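Local coordinates for protein adenylyltransferase (Bartonella henselae str. Houston-1, PDB 5NH2) that transfers AMP from ATP to tyrosine or threonine residues of host target proteins, an AMPylation reaction that its Fic domain carries out in virulence, at residues D109-Q112 and E113-R117; S179-K183 and E184-V188; N145-Q149 and L150-R154. One frame throughout, in Å; residues are numbered along the deposited sequence.

Contact 1 of 3, residues D109-Q112 and E113-R117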
ATOM      1  N   ASP A 109      -7.245  23.192 -10.627  1.00 41.67           N
ATOM      2  CA  ASP A 109      -5.919  23.800 -10.616  1.00 40.19           C
ATOM      3  C   ASP A 109      -5.151  23.502  -9.319  1.00 46.11           C
ATOM      4  O   ASP A 109      -3.912  23.509  -9.343  1.00 33.42           O
ATOM      5  CB  ASP A 109      -6.056  25.308 -10.873  1.00 49.24           C
ATOM      6  CG  ASP A 109      -6.061  25.666 -12.382  1.00 57.80           C
ATOM      7  OD1 ASP A 109      -6.552  24.866 -13.205  1.00 62.20           O
ATOM      8  OD2 ASP A 109      -5.561  26.750 -12.760  1.00 57.32           O
ATOM      9  N   GLU A 110      -5.860  23.190  -8.208  1.00 39.79           N
ATOM     10  CA  GLU A 110      -5.199  22.789  -6.959  1.00 37.71           C
ATOM     11  C   GLU A 110      -4.388  21.515  -7.132  1.00 31.20           C
ATOM     12  O   GLU A 110      -3.343  21.359  -6.496  1.00 36.40           O
ATOM     13  CB  GLU A 110      -6.217  22.566  -5.829  1.00 33.56           C
ATOM     14  CG  GLU A 110      -7.113  23.764  -5.478  1.00 36.83           C
ATOM     15  CD  GLU A 110      -8.087  23.429  -4.342  1.00 47.66           C
ATOM     16  OE1 GLU A 110      -8.722  24.381  -3.804  1.00 56.20           O
ATOM     17  OE2 GLU A 110      -8.209  22.216  -3.989  1.00 41.55           O
ATOM     18  N   ILE A 111      -4.894  20.551  -7.910  1.00 34.34           N
ATOM     19  CA  ILE A 111      -4.090  19.369  -8.244  1.00 40.28           C
ATOM     20  C   ILE A 111      -2.780  19.796  -8.884  1.00 41.35           C
ATOM     21  O   ILE A 111      -1.688  19.396  -8.441  1.00 40.27           O
ATOM     22  CB  ILE A 111      -4.871  18.411  -9.172  1.00 36.06           C
ATOM     23  CG1 ILE A 111      -6.144  17.916  -8.493  1.00 29.83           C
ATOM     24  CG2 ILE A 111      -3.995  17.213  -9.626  1.00 30.73           C
ATOM     25  CD1 ILE A 111      -7.257  17.701  -9.497  1.00 30.93           C
ATOM     26  N   GLN A 112      -2.875  20.672  -9.893  1.00 39.66           N
ATOM     27  CA  GLN A 112      -1.703  21.017 -10.683  1.00 38.30           C
ATOM     28  C   GLN A 112      -0.653  21.689  -9.815  1.00 37.52           C
ATOM     29  O   GLN A 112       0.511  21.266  -9.792  1.00 43.16           O
ATOM     30  CB  GLN A 112      -2.096  21.932 -11.850  1.00 37.80           C
ATOM     31  CG  GLN A 112      -0.882  22.383 -12.724  1.00 36.99           C
ATOM     32  CD  GLN A 112      -0.322  21.264 -13.620  1.00 42.12           C
ATOM     33  OE1 GLN A 112       0.864  21.258 -13.937  1.00 46.98           O
ATOM     34  NE2 GLN A 112      -1.181  20.332 -14.040  1.00 32.30           N
ATOM     35  N   GLU A 113      -1.059  22.732  -9.082  1.00 32.74           N
ATOM     36  CA  GLU A 113      -0.176  23.407  -8.145  1.00 37.81           C
ATOM     37  C   GLU A 113       0.473  22.407  -7.192  1.00 40.20           C
ATOM     38  O   GLU A 113       1.708  22.392  -7.034  1.00 37.17           O
ATOM     39  CB  GLU A 113      -0.965  24.444  -7.349  1.00 44.96           C
ATOM     40  CG  GLU A 113      -1.607  25.559  -8.163  1.00 55.84           C
ATOM     41  CD  GLU A 113      -2.639  26.341  -7.340  1.00 63.80           C
ATOM     42  OE1 GLU A 113      -3.703  26.714  -7.881  1.00 61.85           O
ATOM     43  OE2 GLU A 113      -2.391  26.563  -6.133  1.00 74.09           O
ATOM     44  N   GLY A 114      -0.354  21.523  -6.594  1.00 32.89           N
ATOM     45  CA  GLY A 114       0.176  20.546  -5.662  1.00 37.13           C
ATOM     46  C   GLY A 114       1.257  19.686  -6.295  1.00 35.11           C
ATOM     47  O   GLY A 114       2.320  19.464  -5.692  1.00 34.11           O
ATOM     48  N   LEU A 115       1.034  19.234  -7.546  1.00 33.54           N
ATOM     49  CA  LEU A 115       2.042  18.338  -8.129  1.00 34.56           C
ATOM     50  C   LEU A 115       3.326  19.099  -8.426  1.00 35.10           C
ATOM     51  O   LEU A 115       4.427  18.575  -8.194  1.00 29.85           O
ATOM     52  CB  LEU A 115       1.527  17.657  -9.384  1.00 35.52           C
ATOM     53  CG  LEU A 115       0.424  16.653  -9.101  1.00 37.59           C
ATOM     54  CD1 LEU A 115      -0.292  16.245 -10.395  1.00 27.81           C
ATOM     55  CD2 LEU A 115       1.040  15.444  -8.338  1.00 40.27           C
ATOM     56  N   GLN A 116       3.198  20.365  -8.867  1.00 35.86           N
ATOM     57  CA  GLN A 116       4.391  21.177  -9.082  1.00 39.90           C
ATOM     58  C   GLN A 116       5.177  21.298  -7.784  1.00 39.28           C
ATOM     59  O   GLN A 116       6.403  21.100  -7.770  1.00 42.03           O
ATOM     60  CB  GLN A 116       3.998  22.545  -9.656  1.00 33.12           C
ATOM     61  CG  GLN A 116       3.278  22.318 -10.934  1.00 33.11           C
ATOM     62  CD  GLN A 116       2.786  23.569 -11.595  1.00 55.05           C
ATOM     63  OE1 GLN A 116       2.786  24.657 -11.015  1.00 60.40           O
ATOM     64  NE2 GLN A 116       2.339  23.423 -12.821  1.00 47.38           N
ATOM     65  N   ARG A 117       4.463  21.477  -6.661  1.00 34.94           N
ATOM     66  CA  ARG A 117       5.145  21.566  -5.370  1.00 35.99           C
ATOM     67  C   ARG A 117       5.897  20.280  -5.053  1.00 38.58           C
ATOM     68  O   ARG A 117       7.080  20.316  -4.664  1.00 33.14           O
ATOM     69  CB  ARG A 117       4.155  21.874  -4.268  1.00 37.19           C
ATOM     70  CG  ARG A 117       4.642  23.029  -3.439  1.00 47.74           C
ATOM     71  CD  ARG A 117       3.481  23.726  -2.740  1.00 52.50           C
ATOM     72  NE  ARG A 117       2.632  24.459  -3.656  1.00 57.19           N
ATOM     73  CZ  ARG A 117       1.363  24.149  -3.904  1.00 70.61           C
ATOM     74  NH1 ARG A 117       0.798  23.102  -3.299  1.00 73.37           N
ATOM     75  NH2 ARG A 117       0.656  24.889  -4.756  1.00 77.84           N
TER
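Gln112 overlaps Gln116 one helical turn on, and the two amides join. NE2 of Gln116 donates to OE1 of Gln112 at 2.8 Å, arriving in the carbonyl plane on a lone pair. The bond is bent, with 133° at the hydrogen, and the acceptor stands 28° out of the plane of the Gln116 amide. The two amide planes are steeply turned against each other. The bend of the Gln112 chain at chi2 (73°) turns OE1 toward the Gln116 amide, while Gln116 reaches it with an extended chain. The other end of the Gln112 amide is used as well: NE2 bonds to NE2 of His80, so glutamine suits this place by donating and accepting at once.

On the buried side, Ile111 and Leu115 lie side by side and point the same way, CG2 of Ile111 being 3.9 Å from CD1 of Leu115. They pack on the loop residues Leu78, Arg79, His80 and Ala106. Along the backbone, Gly114 N bonds to Glu110 O at 3.0 Å and Leu115 N to Ile111 O at 2.9 Å.

The exposed face is charged. Glu113 CG rests 3.3 Å from Asp109 O, and its OE2 makes a salt bridge to Arg117 NH2, a long one at 3.7 Å. The Arg117 guanidinium spreads flat over the Glu113 carbonyl oxygen. Glu110 turns back to Ile107, accepting its backbone N-H with OE2 beside the start of the helix. Apolar, amide and charged side chains, each repeating at i to i+4, are the signature of an amphipathic alpha-helix, here helix 109-124 of the Fic domain.

Contact 2 of 3, residues S179-K183 and E184-V188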
ATOM      1  N   SER A 179       3.044  -3.809   3.078  1.00 39.08           N
ATOM      2  CA  SER A 179       2.309  -5.042   3.250  1.00 32.81           C
ATOM      3  C   SER A 179       2.122  -5.389   4.719  1.00 32.86           C
ATOM      4  O   SER A 179       1.390  -6.333   5.033  1.00 35.07           O
ATOM      5  CB  SER A 179       3.012  -6.166   2.468  1.00 32.73           C
ATOM      6  OG  SER A 179       4.009  -6.762   3.259  1.00 37.18           O
ATOM      7  N   LEU A 180       2.752  -4.661   5.630  1.00 39.21           N
ATOM      8  CA  LEU A 180       2.594  -4.936   7.050  1.00 36.91           C
ATOM      9  C   LEU A 180       1.488  -4.092   7.681  1.00 36.91           C
ATOM     10  O   LEU A 180       1.249  -4.220   8.897  1.00 33.08           O
ATOM     11  CB  LEU A 180       3.917  -4.703   7.784  1.00 30.02           C
ATOM     12  CG  LEU A 180       5.101  -5.497   7.223  1.00 42.19           C
ATOM     13  CD1 LEU A 180       6.285  -5.395   8.184  1.00 49.70           C
ATOM     14  CD2 LEU A 180       4.768  -6.962   6.961  1.00 41.02           C
ATOM     15  N   ILE A 181       0.817  -3.261   6.873  1.00 29.40           N
ATOM     16  CA  ILE A 181      -0.177  -2.275   7.329  1.00 33.35           C
ATOM     17  C   ILE A 181      -1.557  -2.766   6.927  1.00 34.18           C
ATOM     18  O   ILE A 181      -1.789  -2.983   5.737  1.00 42.92           O
ATOM     19  CB  ILE A 181       0.079  -0.897   6.693  1.00 30.93           C
ATOM     20  CG1 ILE A 181       1.396  -0.314   7.210  1.00 34.20           C
ATOM     21  CG2 ILE A 181      -1.137   0.061   6.899  1.00 30.92           C
ATOM     22  CD1 ILE A 181       1.483  -0.334   8.708  1.00 43.01           C
ATOM     23  N   THR A 182      -2.480  -2.896   7.886  1.00 29.36           N
ATOM     24  CA  THR A 182      -3.873  -3.273   7.597  1.00 27.91           C
ATOM     25  C   THR A 182      -4.714  -2.092   7.061  1.00 32.45           C
ATOM     26  O   THR A 182      -4.408  -0.914   7.275  1.00 32.03           O
ATOM     27  CB  THR A 182      -4.595  -3.816   8.841  1.00 35.23           C
ATOM     28  OG1 THR A 182      -4.767  -2.756   9.804  1.00 35.94           O
ATOM     29  CG2 THR A 182      -3.885  -5.022   9.471  1.00 26.12           C
ATOM     30  N   LYS A 183      -5.820  -2.443   6.397  1.00 28.40           N
ATOM     31  CA  LYS A 183      -6.724  -1.451   5.840  1.00 29.01           C
ATOM     32  C   LYS A 183      -7.248  -0.514   6.930  1.00 28.90           C
ATOM     33  O   LYS A 183      -7.332   0.716   6.743  1.00 29.42           O
ATOM     34  CB  LYS A 183      -7.867  -2.168   5.109  1.00 24.91           C
ATOM     35  CG  LYS A 183      -8.820  -1.199   4.303  1.00 32.13           C
ATOM     36  CD  LYS A 183      -9.603  -1.918   3.161  1.00 25.77           C
ATOM     37  CE  LYS A 183     -10.939  -1.258   2.921  1.00 53.28           C
ATOM     38  NZ  LYS A 183     -10.861  -0.003   2.115  1.00 52.97           N
ATOM     39  N   GLU A 184      -7.560  -1.085   8.081  1.00 38.48           N
ATOM     40  CA  GLU A 184      -7.984  -0.316   9.244  1.00 37.33           C
ATOM     41  C   GLU A 184      -6.937   0.720   9.673  1.00 34.05           C
ATOM     42  O   GLU A 184      -7.267   1.901   9.882  1.00 27.00           O
ATOM     43  CB  GLU A 184      -8.283  -1.285  10.390  1.00 38.52           C
ATOM     44  CG  GLU A 184      -8.647  -0.603  11.711  1.00 48.89           C
ATOM     45  CD  GLU A 184     -10.006   0.111  11.652  1.00 58.36           C
ATOM     46  OE1 GLU A 184     -10.779  -0.077  10.673  1.00 54.79           O
ATOM     47  OE2 GLU A 184     -10.301   0.864  12.606  1.00 64.77           O
ATOM     48  N   ARG A 185      -5.682   0.282   9.869  1.00 34.72           N
ATOM     49  CA  ARG A 185      -4.655   1.192  10.391  1.00 38.40           C
ATOM     50  C   ARG A 185      -4.372   2.320   9.396  1.00 35.75           C
ATOM     51  O   ARG A 185      -4.286   3.489   9.795  1.00 36.67           O
ATOM     52  CB  ARG A 185      -3.367   0.426  10.732  1.00 39.20           C
ATOM     53  CG  ARG A 185      -2.203   1.345  11.214  1.00 37.32           C
ATOM     54  CD  ARG A 185      -0.873   0.601  11.458  1.00 28.44           C
ATOM     55  NE  ARG A 185       0.015   1.385  12.323  1.00 31.66           N
ATOM     56  CZ  ARG A 185       1.230   1.012  12.757  1.00 34.96           C
ATOM     57  NH1 ARG A 185       1.779  -0.156  12.401  1.00 29.77           N
ATOM     58  NH2 ARG A 185       1.919   1.832  13.547  1.00 38.27           N
ATOM     59  N   MET A 186      -4.322   1.989   8.085  1.00 26.89           N
ATOM     60  CA  MET A 186      -4.147   2.997   7.035  1.00 29.45           C
ATOM     61  C   MET A 186      -5.209   4.090   7.142  1.00 31.47           C
ATOM     62  O   MET A 186      -4.890   5.291   7.072  1.00 28.68           O
ATOM     63  CB  MET A 186      -4.192   2.337   5.634  1.00 32.87           C
ATOM     64  CG  MET A 186      -3.730   3.269   4.459  1.00 30.23           C
ATOM     65  SD  MET A 186      -1.956   3.785   4.650  1.00 38.40           S
ATOM     66  CE  MET A 186      -2.138   5.489   5.144  1.00 40.05           C
ATOM     67  N   MET A 187      -6.478   3.688   7.338  1.00 30.30           N
ATOM     68  CA  MET A 187      -7.536   4.686   7.389  1.00 29.26           C
ATOM     69  C   MET A 187      -7.460   5.521   8.681  1.00 38.01           C
ATOM     70  O   MET A 187      -7.643   6.752   8.644  1.00 36.62           O
ATOM     71  CB  MET A 187      -8.914   4.023   7.231  1.00 27.43           C
ATOM     72  CG  MET A 187     -10.062   4.894   7.887  1.00 37.27           C
ATOM     73  SD  MET A 187     -11.547   3.992   8.339  1.00 50.73           S
ATOM     74  CE  MET A 187     -11.195   3.050   9.820  1.00 39.24           C
ATOM     75  N   VAL A 188      -7.168   4.882   9.827  1.00 32.64           N
ATOM     76  CA  VAL A 188      -6.991   5.641  11.073  1.00 28.88           C
ATOM     77  C   VAL A 188      -5.907   6.722  10.894  1.00 28.83           C
ATOM     78  O   VAL A 188      -6.099   7.889  11.272  1.00 29.49           O
ATOM     79  CB  VAL A 188      -6.637   4.683  12.244  1.00 34.99           C
ATOM     80  CG1 VAL A 188      -6.199   5.458  13.466  1.00 29.99           C
ATOM     81  CG2 VAL A 188      -7.792   3.733  12.644  1.00 27.88           C
TER
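Thr182 OG1 accepts the backbone N-H of Arg185 at 3.2 Å in a nearly straight bond, with 163° at the hydrogen. A chi1 of 68° sets the hydroxyl between the backbone N and the carbonyl carbon, facing the first turn. The hydroxyl also gives its proton to the carbonyl of Arg235 and is thus engaged in both roles, which suits a buried threonine. Thr182 O accepts Met186 N at 3.0 Å, and Lys183 O takes Met187 N at 3.1 Å.

Another part of the chain joins in: Lys183 N bonds to Asn233 OD1, and a backbone hydrogen bond joins Glu184 to Asn233. Arg185 stretches out, crossing Ile181 at about a right angle, CD1 of the isoleucine lying 3.7 Å from NH1. That same NH1 forms a salt bridge with Asp208, which probably balances the charge of this buried arginine.

Ile181 CG2 meets Met186 CB at 4.0 Å, an apolar contact beside the polar cap. Lys183 packs on Ala33 of the neighbouring antitoxin-homologue chain. Ile181, just before the threonine N-cap, and Met186, four residues after it, form a hydrophobic staple (N' to N4), starting helix 183-196.

Contact 3 of 3, residues N145-Q149 and L150-R154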
ATOM      1  N   ASN A 145       1.290  12.725   2.811  1.00 28.57           N
ATOM      2  CA  ASN A 145       0.019  13.351   3.165  1.00 29.52           C
ATOM      3  C   ASN A 145      -0.464  14.235   2.028  1.00 37.72           C
ATOM      4  O   ASN A 145      -1.651  14.191   1.646  1.00 36.86           O
ATOM      5  CB  ASN A 145       0.151  14.189   4.446  1.00 30.60           C
ATOM      6  CG  ASN A 145       0.459  13.357   5.685  1.00 37.53           C
ATOM      7  OD1 ASN A 145       0.313  12.126   5.670  1.00 41.80           O
ATOM      8  ND2 ASN A 145       0.908  14.029   6.771  1.00 29.08           N
ATOM      9  N   SER A 146       0.449  15.019   1.447  1.00 29.91           N
ATOM     10  CA  SER A 146       0.047  15.888   0.339  1.00 36.83           C
ATOM     11  C   SER A 146      -0.463  15.083  -0.871  1.00 38.89           C
ATOM     12  O   SER A 146      -1.524  15.392  -1.442  1.00 31.93           O
ATOM     13  CB  SER A 146       1.206  16.793  -0.071  1.00 33.05           C
ATOM     14  OG  SER A 146       0.948  17.298  -1.362  1.00 42.29           O
ATOM     15  N   LEU A 147       0.282  14.051  -1.289  1.00 34.38           N
ATOM     16  CA  LEU A 147      -0.212  13.210  -2.386  1.00 34.61           C
ATOM     17  C   LEU A 147      -1.530  12.531  -2.034  1.00 35.48           C
ATOM     18  O   LEU A 147      -2.339  12.260  -2.928  1.00 25.14           O
ATOM     19  CB  LEU A 147       0.811  12.133  -2.759  1.00 37.56           C
ATOM     20  CG  LEU A 147       0.611  11.407  -4.083  1.00 40.81           C
ATOM     21  CD1 LEU A 147       0.588  12.438  -5.213  1.00 39.56           C
ATOM     22  CD2 LEU A 147       1.735  10.403  -4.303  1.00 40.80           C
ATOM     23  N   ASN A 148      -1.752  12.225  -0.744  1.00 29.29           N
ATOM     24  CA  ASN A 148      -3.039  11.655  -0.342  1.00 37.57           C
ATOM     25  C   ASN A 148      -4.172  12.604  -0.671  1.00 32.40           C
ATOM     26  O   ASN A 148      -5.222  12.177  -1.166  1.00 34.34           O
ATOM     27  CB  ASN A 148      -3.075  11.354   1.156  1.00 38.38           C
ATOM     28  CG  ASN A 148      -3.311   9.915   1.441  1.00 55.66           C
ATOM     29  OD1 ASN A 148      -2.880   9.052   0.680  1.00 61.12           O
ATOM     30  ND2 ASN A 148      -3.995   9.629   2.542  1.00 65.06           N
ATOM     31  N   GLN A 149      -3.981  13.897  -0.354  1.00 30.89           N
ATOM     32  CA  GLN A 149      -5.013  14.896  -0.590  1.00 35.22           C
ATOM     33  C   GLN A 149      -5.182  15.182  -2.080  1.00 40.49           C
ATOM     34  O   GLN A 149      -6.305  15.447  -2.539  1.00 45.31           O
ATOM     35  CB  GLN A 149      -4.682  16.178   0.185  1.00 30.86           C
ATOM     36  CG  GLN A 149      -5.827  17.192   0.236  1.00 39.50           C
ATOM     37  CD  GLN A 149      -5.687  18.280  -0.837  1.00 55.71           C
ATOM     38  OE1 GLN A 149      -4.630  18.402  -1.473  1.00 54.17           O
ATOM     39  NE2 GLN A 149      -6.753  19.080  -1.036  1.00 55.62           N
ATOM     40  N   LEU A 150      -4.096  15.107  -2.850  1.00 35.57           N
ATOM     41  CA  LEU A 150      -4.167  15.510  -4.243  1.00 28.71           C
ATOM     42  C   LEU A 150      -4.915  14.460  -5.061  1.00 27.11           C
ATOM     43  O   LEU A 150      -5.862  14.793  -5.790  1.00 30.29           O
ATOM     44  CB  LEU A 150      -2.757  15.782  -4.773  1.00 29.82           C
ATOM     45  CG  LEU A 150      -1.846  16.939  -4.270  1.00 35.25           C
ATOM     46  CD1 LEU A 150      -0.445  16.820  -4.956  1.00 26.04           C
ATOM     47  CD2 LEU A 150      -2.426  18.403  -4.427  1.00 27.63           C
ATOM     48  N   HIS A 151      -4.563  13.167  -4.884  1.00 37.57           N
ATOM     49  CA  HIS A 151      -5.371  12.031  -5.344  1.00 29.63           C
ATOM     50  C   HIS A 151      -5.587  12.237  -6.837  1.00 34.36           C
ATOM     51  O   HIS A 151      -6.724  12.383  -7.304  1.00 41.16           O
ATOM     52  CB  HIS A 151      -6.684  11.993  -4.533  1.00 33.04           C
ATOM     53  CG  HIS A 151      -7.499  10.754  -4.709  1.00 34.42           C
ATOM     54  ND1 HIS A 151      -7.274   9.600  -3.984  1.00 33.55           N
ATOM     55  CD2 HIS A 151      -8.576  10.500  -5.499  1.00 39.03           C
ATOM     56  CE1 HIS A 151      -8.161   8.679  -4.343  1.00 34.60           C
ATOM     57  NE2 HIS A 151      -8.948   9.193  -5.278  1.00 31.00           N
ATOM     58  N   PRO A 152      -4.500  12.432  -7.576  1.00 27.88           N
ATOM     59  CA  PRO A 152      -4.609  13.051  -8.902  1.00 26.62           C
ATOM     60  C   PRO A 152      -5.164  12.158  -9.997  1.00 34.87           C
ATOM     61  O   PRO A 152      -5.339  12.686 -11.110  1.00 29.94           O
ATOM     62  CB  PRO A 152      -3.157  13.473  -9.238  1.00 30.12           C
ATOM     63  CG  PRO A 152      -2.291  12.445  -8.542  1.00 24.57           C
ATOM     64  CD  PRO A 152      -3.100  12.058  -7.236  1.00 23.88           C
ATOM     65  N   PHE A 153      -5.318  10.833  -9.795  1.00 27.71           N
ATOM     66  CA  PHE A 153      -5.806   9.954 -10.861  1.00 33.46           C
ATOM     67  C   PHE A 153      -7.295   9.659 -10.699  1.00 32.12           C
ATOM     68  O   PHE A 153      -7.855   9.764  -9.608  1.00 35.11           O
ATOM     69  CB  PHE A 153      -5.028   8.622 -10.949  1.00 32.27           C
ATOM     70  CG  PHE A 153      -3.561   8.808 -11.192  1.00 34.52           C
ATOM     71  CD1 PHE A 153      -3.085   9.006 -12.475  1.00 31.82           C
ATOM     72  CD2 PHE A 153      -2.662   8.834 -10.123  1.00 24.40           C
ATOM     73  CE1 PHE A 153      -1.738   9.211 -12.710  1.00 30.94           C
ATOM     74  CE2 PHE A 153      -1.302   9.053 -10.344  1.00 37.06           C
ATOM     75  CZ  PHE A 153      -0.827   9.239 -11.634  1.00 35.76           C
ATOM     76  N   ARG A 154      -7.943   9.366 -11.833  1.00 33.12           N
ATOM     77  CA  ARG A 154      -9.339   8.942 -11.822  1.00 35.88           C
ATOM     78  C   ARG A 154      -9.550   7.676 -10.989  1.00 40.67           C
ATOM     79  O   ARG A 154     -10.566   7.558 -10.285  1.00 37.69           O
ATOM     80  CB  ARG A 154      -9.827   8.733 -13.257  1.00 34.90           C
ATOM     81  CG  ARG A 154     -11.200   8.135 -13.316  1.00 30.38           C
ATOM     82  CD  ARG A 154     -12.187   9.014 -12.583  1.00 39.77           C
ATOM     83  NE  ARG A 154     -13.563   8.537 -12.699  1.00 36.53           N
ATOM     84  CZ  ARG A 154     -14.137   7.714 -11.826  1.00 43.36           C
ATOM     85  NH1 ARG A 154     -13.448   7.266 -10.784  1.00 37.67           N
ATOM     86  NH2 ARG A 154     -15.402   7.336 -11.991  1.00 48.42           N
TER
HETATM   87  O   HOH W   1      -5.780   9.675  -2.012  1.00 39.41           O
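Leu150 folds back over Ser146, one turn earlier on helix 133-150. Its CB lies 3.6 Å from Ser146 O, the oxygen that accepts the backbone N-H of Leu150 at 2.9 Å. CG comes closer to that carbonyl oxygen, at 3.2 Å, because chi1 of -66° carries it beside the backbone N. At the tip the branches part: CD1 passes 3.9 Å from the OG of Ser146, whereas CD2 meets the OE1 of Gln149 at 3.7 Å. The bend of Gln149 at chi2 brings that oxygen back alongside the leucine. A branched apolar residue fits here, filling the buried side of the last turn, with the polar ends of Ser146 and Gln149 flanking its two branches.

The turn then ends. His151 N still bonds to Leu147 O, but the residue takes a positive phi of 56°, and Pro152 continues the chain away from the helix. Its CD lies 4.2 Å from CD1 of Leu147, so the new direction is packed against the old.

The residue four on from Asn148 is Pro152, which has no N-H, and Asn148 O instead accepts a hydrogen bond from a water at 2.7 Å. That water also approaches ND1 of His151, at a doubtfully short distance. The imidazole stacks on Phe105, while Arg79 NE holds the His151 carbonyl. Phe153 N bonds to Asn157 OD1, an ATP-binding residue. His151-Pro152-Phe153 opens the HPFxxGNGR signature of Fic proteins. Here Arg79 steadies the backbone, the stack probably limits rotation of the imidazole, and the water is a possible further tie at ND1.

In the fold
Contacts 1 and 3 form one packed unit: their centres are 10 Å apart, and Leu150 CD2 sits 3.6 Å from Gly114 CA, where the lack of a side chain probably lets helices 109-124 and 133-150 approach closely. Ile111 CG2 likewise lies 3.9 Å from Pro152 CB, so contact 1 backs the start of the Fic signature. Contact 3 is nearest the site: the His151 side chain is about 3 Å from that of Asn157 and about 7 Å from the magnesium ion. Contact 2 touches neither, its nearest atoms about 17 Å from contact 1 and about 5 Å from contact 3, but its Met186 side chain is about 5 Å from that of Arg162, which probably binds ATP.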